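Local coordinates for DPSA (Streptomyces coelicolor, PDB 4CY9), which probably oxidises iron and stores it inside a shell of twelve subunits, as Dps proteins of the ferritin family do, and may bind DNA, at residues V23-L26 against R27-L31; D58-V61 against D62-R65; P86-L89 against V90-K94; V155-H158 against L159-A162. All coordinates share one frame; numbering follows the deposited sequence. Where two conformers were deposited one is given.

Overall arrangement
Interactions 1 and 2 lie on the first two long helices of the bundle, with centres about 16 Å apart, and touch through L31 O and V64 CG1 (3.4 Å). Interaction 3 spans the short helix 86-92 and the two residues after it, its centre about 10 Å from that of interaction 1. Polar bonds join them: E92 OE1 takes a salt bridge from R25 NE and probably a hydrogen bond from H29 NE2, each 2.8 Å long. Interactions 1, 2 and 3 all reach the second subunit. Interaction 4, near the end of helix 135-158, lies across the chain centre from interaction 3, about 32 Å away between centres, and meets two other subunits.

Interaction 1: V23-L26 against R27-L31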
# COMPACT_ATOMS: atom_id res chain seq x y z
N VAL A 23 -7.82 38.49 11.02
CA VAL A 23 -7.78 38.22 9.56
C VAL A 23 -8.04 36.70 9.34
O VAL A 23 -8.86 36.34 8.49
CB VAL A 23 -6.39 38.59 8.99
CG1 VAL A 23 -6.15 38.11 7.54
CG2 VAL A 23 -6.36 40.14 9.07
N LEU A 24 -7.31 35.92 10.13
CA LEU A 24 -7.43 34.43 9.84
C LEU A 24 -8.80 33.90 10.31
O LEU A 24 -9.32 32.94 9.63
CB LEU A 24 -6.38 33.68 10.64
CG LEU A 24 -4.91 33.97 10.14
CD1 LEU A 24 -3.97 33.15 11.03
CD2 LEU A 24 -4.70 33.45 8.69
N ARG A 25 -9.42 34.46 11.35
CA ARG A 25 -10.74 33.99 11.80
C ARG A 25 -11.75 34.12 10.66
O ARG A 25 -12.60 33.22 10.42
CB ARG A 25 -11.15 34.93 13.00
CG ARG A 25 -12.46 34.50 13.65
CD ARG A 25 -12.74 35.54 14.78
NE ARG A 25 -14.06 35.29 15.36
CZ ARG A 25 -14.20 34.71 16.53
NH1 ARG A 25 -13.13 34.31 17.26
NH2 ARG A 25 -15.47 34.48 16.99
N LEU A 26 -11.70 35.28 9.91
CA LEU A 26 -12.66 35.41 8.77
C LEU A 26 -12.24 34.50 7.61
O LEU A 26 -13.17 33.97 6.94
CB LEU A 26 -12.64 36.92 8.32
CG LEU A 26 -13.71 37.18 7.22
CD1 LEU A 26 -15.12 36.93 7.79
CD2 LEU A 26 -13.47 38.70 6.84
N ARG A 27 -10.93 34.31 7.37
CA ARG A 27 -10.58 33.43 6.29
C ARG A 27 -11.06 31.99 6.68
O ARG A 27 -11.45 31.24 5.76
CB ARG A 27 -9.08 33.34 6.12
CG ARG A 27 -8.50 34.66 5.50
CD ARG A 27 -9.11 35.02 4.17
NE ARG A 27 -10.27 35.91 4.34
CZ ARG A 27 -11.38 35.87 3.58
NH1 ARG A 27 -11.62 34.89 2.64
NH2 ARG A 27 -12.27 36.91 3.65
N LEU A 28 -10.99 31.63 7.96
CA LEU A 28 -11.51 30.28 8.37
C LEU A 28 -13.02 30.19 8.15
O LEU A 28 -13.50 29.18 7.58
CB LEU A 28 -11.15 30.03 9.84
CG LEU A 28 -11.72 28.73 10.43
CD1 LEU A 28 -11.15 27.49 9.62
CD2 LEU A 28 -11.15 28.63 11.87
N HIS A 29 -13.82 31.24 8.47
CA HIS A 29 -15.24 31.11 8.08
C HIS A 29 -15.43 30.93 6.60
O HIS A 29 -16.27 30.20 6.18
CB HIS A 29 -15.96 32.48 8.50
CG HIS A 29 -16.05 32.64 9.99
ND1 HIS A 29 -16.29 31.60 10.86
CD2 HIS A 29 -15.97 33.80 10.76
CE1 HIS A 29 -16.33 32.12 12.14
NE2 HIS A 29 -16.12 33.43 12.07
N ALA A 30 -14.63 31.67 5.80
CA ALA A 30 -14.76 31.48 4.34
C ALA A 30 -14.42 30.06 3.87
O ALA A 30 -15.12 29.56 2.96
CB ALA A 30 -13.99 32.54 3.51
N LEU A 31 -13.37 29.48 4.44
CA LEU A 31 -12.98 28.13 3.99
C LEU A 31 -14.04 27.13 4.50
O LEU A 31 -14.37 26.20 3.74
CB LEU A 31 -11.60 27.77 4.59
CG LEU A 31 -10.49 28.61 3.86
CD1 LEU A 31 -9.20 28.36 4.76
CD2 LEU A 31 -10.20 28.07 2.42
O HOH W 1 -9.79 37.85 6.33
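R27 folds back along its helix over the turn V23-L26. Its CB rests on L24 O (3.5 Å). CG meets V23 O at 3.4 Å, the same oxygen that accepts the backbone hydrogen bond from R27 N. A bend at chi2 (-58°) and another at chi3 then turn the chain across L26. NE gives its proton to a water, 2.8 Å away in the guanidinium plane. That water donates in turn to V23 O at 2.8 Å. The carbonyl carbon of L26 lies over one face of the guanidinium, and NH2 ends against L26 CD2 (3.8 Å). M123 and A126 of helix 105-133 also pack on R27.

On another side of the helix, R25 and H29 run alongside each other. Their guanidinium and ring planes stand 86° apart, and R25 CG is 4.1 Å from H29 NE2. R25 O sits 3.4 Å above the imidazole plane, displaced toward its rim, and also accepts a bond from H29 N (3.0 Å). R25 NE forms a salt bridge to E92 OE1, and H29 NE2 probably a hydrogen bond to the same oxygen. With alanine in place of H29, E92 OE1 is likely to lose one of these two partners, and R25 O the ring face beside it. L24 and L28 pack on helix 50-77. The arrangement is regular i to i+4 contact within a long helix of the ferritin four-helix bundle.

Interaction 2: D58-V61 against D62-R65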
# COMPACT_ATOMS: atom_id res chain seq x y z
N ASP A 58 -15.02 16.37 -5.44
CA ASP A 58 -14.65 15.68 -4.17
C ASP A 58 -13.15 15.92 -3.73
O ASP A 58 -12.96 16.14 -2.51
CB ASP A 58 -15.22 14.19 -4.19
CG ASP A 58 -16.42 14.00 -3.10
OD1 ASP A 58 -16.97 14.98 -2.17
OD2 ASP A 58 -16.79 12.82 -3.11
N PRO A 59 -12.16 15.91 -4.60
CA PRO A 59 -10.86 16.18 -4.05
C PRO A 59 -10.70 17.66 -3.59
O PRO A 59 -9.86 17.92 -2.73
CB PRO A 59 -9.89 15.94 -5.17
CG PRO A 59 -10.69 15.96 -6.46
CD PRO A 59 -12.02 15.37 -6.03
N GLN A 60 -11.45 18.60 -4.18
CA GLN A 60 -11.38 19.97 -3.72
C GLN A 60 -12.04 20.11 -2.33
O GLN A 60 -11.53 20.86 -1.50
CB GLN A 60 -12.10 20.84 -4.74
CG GLN A 60 -12.13 22.28 -4.28
CD GLN A 60 -10.73 23.02 -4.27
OE1 GLN A 60 -9.58 22.40 -4.44
NE2 GLN A 60 -10.79 24.28 -4.08
N VAL A 61 -13.10 19.32 -2.05
CA VAL A 61 -13.70 19.32 -0.69
C VAL A 61 -12.62 18.95 0.30
O VAL A 61 -12.40 19.57 1.35
CB VAL A 61 -14.86 18.28 -0.58
CG1 VAL A 61 -15.29 18.13 0.90
CG2 VAL A 61 -16.06 18.84 -1.38
N ASP A 62 -11.88 17.88 -0.05
CA ASP A 62 -10.86 17.40 0.88
C ASP A 62 -9.73 18.41 1.06
O ASP A 62 -9.28 18.63 2.18
CB ASP A 62 -10.16 16.09 0.34
CG ASP A 62 -11.15 14.88 0.24
OD1 ASP A 62 -12.18 14.90 0.92
OD2 ASP A 62 -10.80 13.97 -0.59
N GLN A 63 -9.33 19.04 -0.04
CA GLN A 63 -8.23 20.03 -0.01
C GLN A 63 -8.66 21.27 0.82
O GLN A 63 -7.85 21.85 1.64
CB GLN A 63 -7.84 20.48 -1.45
CG GLN A 63 -6.65 21.43 -1.32
CD GLN A 63 -5.38 21.35 -2.28
OE1 GLN A 63 -5.29 20.70 -3.35
NE2 GLN A 63 -4.39 22.09 -1.86
N VAL A 64 -9.90 21.71 0.62
CA VAL A 64 -10.39 22.89 1.38
C VAL A 64 -10.57 22.59 2.87
O VAL A 64 -10.27 23.44 3.73
CB VAL A 64 -11.73 23.43 0.73
CG1 VAL A 64 -12.36 24.58 1.58
CG2 VAL A 64 -11.41 23.98 -0.71
N ARG A 65 -11.03 21.38 3.18
CA ARG A 65 -11.08 21.03 4.63
C ARG A 65 -9.65 21.04 5.23
O ARG A 65 -9.50 21.48 6.40
CB ARG A 65 -11.70 19.58 4.84
CG ARG A 65 -13.23 19.67 4.57
CD ARG A 65 -13.75 18.18 4.37
NE ARG A 65 -15.25 18.23 4.33
CZ ARG A 65 -15.99 17.10 4.12
NH1 ARG A 65 -15.34 15.93 3.81
NH2 ARG A 65 -17.28 17.22 4.21
O HOH W 2 -14.69 14.62 -0.29
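D58 O accepts D62 N at 3.2 Å, and a water can donate to it as well. This water lies 2.8 Å from D62 OD1 and may bridge one turn of the helix, though it has more acceptors near it than protons. The D62 carboxylate is swung beside its own backbone N (chi1 -65°), which brings D62 CG to 3.5 Å from D58 O. The D58 carboxylate turns elsewhere, to a salt bridge with K39. P59 has no N-H, and the helix is kinked there.

V61 and R65 run alongside each other. V61 CG1 sits over the centre of one face of the R65 guanidinium, 3.3 Å above its plane. R65 stays extended from CG to NE, which carries the flat group along V61. A leucine in place of R65 would probably leave V61 CG1 without the flat group it rests on, and the R65-to-R65 contact between subunits would be lost with it.

Q60 NE2 bonds Y116 OH and comes to 3.4 Å from V64 CG2. These are two turns of a ferritin bundle helix, with one side in the core and R65 at a subunit interface, the kind of interface where Dps proteins place their ferroxidase centres.

Interaction 3: P86-L89 against V90-K94; sequences PGAL and VAERK
The R93 side chain meets L89 CD2, which approaches its guanidinium obliquely and touches the stem, 3.9 Å from R93 CD. V90 CG2, a few residues back in the same segment, lies over one face of the guanidinium, 4.0 Å above the plane and displaced toward the rim. NH1 makes salt bridges to D33 and D97. The second flat group, the E92 carboxylate, faces helix 14-44.

R93 CG stands between the backbone N and the carbonyl carbon (chi1 66°), a crowded position that sets it 3.3 Å from L89 O. R93 N donates to L89 O at 2.9 Å. L89 O also takes a weak bond from E92 N, at 3.4 Å. R93 is also where the backbone leaves helical angles, so these bonds close the last turn. One residue back, E92 CG lies 3.2 Å from A88 O, which accepts E92 N. V90 CG2 rests on P86 O at 3.3 Å.

At the start of the helix, G87 N donates to D97 of the second subunit, and V90 packs on V90 of that subunit. L89 packs on helix 14-44. This short helix between the second and third bundle helices is a hallmark of Dps proteins. Its chemistry implies that E92 and R93, each paired with opposite charge, pin the helix to the bundle, while D97 of the second subunit probably also favours its N-terminal end electrostatically.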
# COMPACT_ATOMS: atom_id res chain seq x y z
N PRO A 86 -21.32 26.78 13.21
CA PRO A 86 -21.97 27.41 12.08
C PRO A 86 -22.75 28.69 12.49
O PRO A 86 -22.89 29.56 11.65
CB PRO A 86 -22.99 26.30 11.59
CG PRO A 86 -23.21 25.37 12.81
CD PRO A 86 -21.80 25.37 13.48
N GLY A 87 -23.20 28.77 13.73
CA GLY A 87 -23.93 30.05 14.14
C GLY A 87 -22.90 31.24 14.12
O GLY A 87 -23.24 32.31 13.61
N ALA A 88 -21.69 30.99 14.57
CA ALA A 88 -20.69 32.04 14.49
C ALA A 88 -20.32 32.39 13.10
O ALA A 88 -20.10 33.53 12.74
CB ALA A 88 -19.42 31.59 15.28
N LEU A 89 -20.14 31.34 12.26
CA LEU A 89 -19.85 31.58 10.85
C LEU A 89 -20.94 32.45 10.22
O LEU A 89 -20.64 33.45 9.53
CB LEU A 89 -19.80 30.17 10.18
CG LEU A 89 -19.28 30.14 8.72
CD1 LEU A 89 -19.07 28.62 8.32
CD2 LEU A 89 -20.29 30.69 7.76
N VAL A 90 -22.21 32.08 10.43
CA VAL A 90 -23.25 32.88 9.78
C VAL A 90 -23.36 34.34 10.38
O VAL A 90 -23.64 35.26 9.59
CB VAL A 90 -24.60 32.11 9.98
CG1 VAL A 90 -25.81 32.98 9.55
CG2 VAL A 90 -24.59 30.83 9.06
N ALA A 91 -23.09 34.44 11.64
CA ALA A 91 -23.14 35.80 12.30
C ALA A 91 -22.00 36.68 11.82
O ALA A 91 -22.18 37.89 11.68
CB ALA A 91 -23.08 35.63 13.77
N GLU A 92 -20.81 36.11 11.57
CA GLU A 92 -19.62 36.95 11.30
C GLU A 92 -19.29 37.06 9.84
O GLU A 92 -18.50 37.93 9.45
CB GLU A 92 -18.41 36.37 12.03
CG GLU A 92 -18.66 36.31 13.56
CD GLU A 92 -17.46 35.80 14.31
OE1 GLU A 92 -16.29 35.67 13.76
OE2 GLU A 92 -17.68 35.59 15.50
N ARG A 93 -19.86 36.20 8.94
CA ARG A 93 -19.45 36.27 7.58
C ARG A 93 -19.95 37.53 6.83
O ARG A 93 -20.87 38.19 7.28
CB ARG A 93 -19.86 35.01 6.76
CG ARG A 93 -21.40 35.00 6.68
CD ARG A 93 -21.80 33.76 5.81
NE ARG A 93 -23.31 33.57 5.90
CZ ARG A 93 -23.95 32.57 5.29
NH1 ARG A 93 -23.25 31.64 4.59
NH2 ARG A 93 -25.32 32.50 5.38
N LYS A 94 -19.23 37.83 5.76
CA LYS A 94 -19.44 39.07 4.99
C LYS A 94 -19.89 38.73 3.58
O LYS A 94 -19.52 39.46 2.65
CB LYS A 94 -18.10 39.81 4.93
CG LYS A 94 -17.64 40.24 6.30
CD LYS A 94 -18.68 40.96 7.11
CE LYS A 94 -17.87 41.97 7.98
NZ LYS A 94 -18.65 42.47 9.14

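Interaction 4: V155-H158 against L159-A162; sequences VRAH and LESA
L159 folds back over the last turn of the helix, on V155 and R156. Its N donates to R156 O at 2.9 Å. The bond is bent, 143° at the hydrogen, and the donor stands well above the carbonyl plane, as a tight i to i+3 turn would place it. L159 CB lies 3.4 Å from the same oxygen. CG is turned beside the backbone N (chi1 -55°) and rests 3.7 Å from V155 O. Its branch CD1 reaches V155 CG1 at 4.4 Å.

E160 N gives only a weak bond to A157 O (3.4 Å). The E160 side chain runs extended back along the helix end, with OE1 3.7 Å from A157 CA. OE2 forms a salt bridge with R102 of the third subunit.

The H158 ring is fixed by other residues: ND1 bonds F154 O, and F50 of the third subunit makes an edge-to-face stack with it. R156 turns to D113 and to T8 of the fourth subunit. Here the chain passes from the C-terminal part of the last helix of a ferritin bundle into its tail, at a junction between subunits of the Dps shell.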
# COMPACT_ATOMS: atom_id res chain seq x y z
N VAL A 155 -13.14 25.02 -12.68
CA VAL A 155 -14.60 25.40 -12.78
C VAL A 155 -14.78 26.26 -14.05
O VAL A 155 -15.62 26.00 -14.91
CB VAL A 155 -15.00 26.20 -11.53
CG1 VAL A 155 -16.40 26.94 -11.74
CG2 VAL A 155 -14.99 25.28 -10.24
N ARG A 156 -13.93 27.29 -14.18
CA ARG A 156 -14.03 28.17 -15.35
C ARG A 156 -13.78 27.52 -16.69
O ARG A 156 -14.39 27.98 -17.70
CB ARG A 156 -12.98 29.34 -15.24
CG ARG A 156 -13.46 30.31 -14.13
CD ARG A 156 -12.20 31.30 -13.87
NE ARG A 156 -12.76 32.43 -13.13
CZ ARG A 156 -12.05 33.58 -13.00
NH1 ARG A 156 -10.77 33.65 -13.42
NH2 ARG A 156 -12.63 34.66 -12.46
N ALA A 157 -12.90 26.52 -16.76
CA ALA A 157 -12.64 25.87 -18.04
C ALA A 157 -13.92 25.26 -18.67
O ALA A 157 -14.05 25.26 -19.90
CB ALA A 157 -11.54 24.78 -17.87
N HIS A 158 -14.83 24.84 -17.79
CA HIS A 158 -16.14 24.28 -18.28
C HIS A 158 -16.99 25.32 -18.92
O HIS A 158 -17.78 25.02 -19.84
CB HIS A 158 -16.88 23.75 -17.13
CG HIS A 158 -16.38 22.41 -16.67
ND1 HIS A 158 -15.38 22.27 -15.70
CD2 HIS A 158 -16.79 21.10 -17.03
CE1 HIS A 158 -15.18 20.91 -15.51
NE2 HIS A 158 -16.05 20.23 -16.29
N LEU A 159 -16.74 26.60 -18.55
CA LEU A 159 -17.59 27.77 -19.02
C LEU A 159 -16.91 28.54 -20.13
O LEU A 159 -17.36 29.67 -20.56
CB LEU A 159 -17.70 28.74 -17.75
CG LEU A 159 -18.25 28.03 -16.49
CD1 LEU A 159 -18.23 28.93 -15.18
CD2 LEU A 159 -19.67 27.49 -16.76
N GLU A 160 -15.72 28.12 -20.54
CA GLU A 160 -14.84 28.94 -21.42
C GLU A 160 -15.00 28.55 -22.88
O GLU A 160 -15.12 27.32 -23.24
CB GLU A 160 -13.37 28.63 -21.04
CG GLU A 160 -12.29 29.53 -21.69
CD GLU A 160 -10.90 29.15 -21.15
OE1 GLU A 160 -10.72 28.23 -20.19
OE2 GLU A 160 -9.92 29.71 -21.71
N SER A 161 -14.91 29.60 -23.76
CA SER A 161 -15.02 29.36 -25.22
C SER A 161 -13.63 29.01 -25.79
O SER A 161 -12.57 29.27 -25.17
CB SER A 161 -15.59 30.68 -25.84
OG SER A 161 -14.49 31.67 -25.78
N ALA A 162 -13.58 28.43 -27.01
CA ALA A 162 -12.29 28.27 -27.74
C ALA A 162 -11.50 29.56 -27.84
O ALA A 162 -10.27 29.54 -27.74
CB ALA A 162 -12.55 27.70 -29.18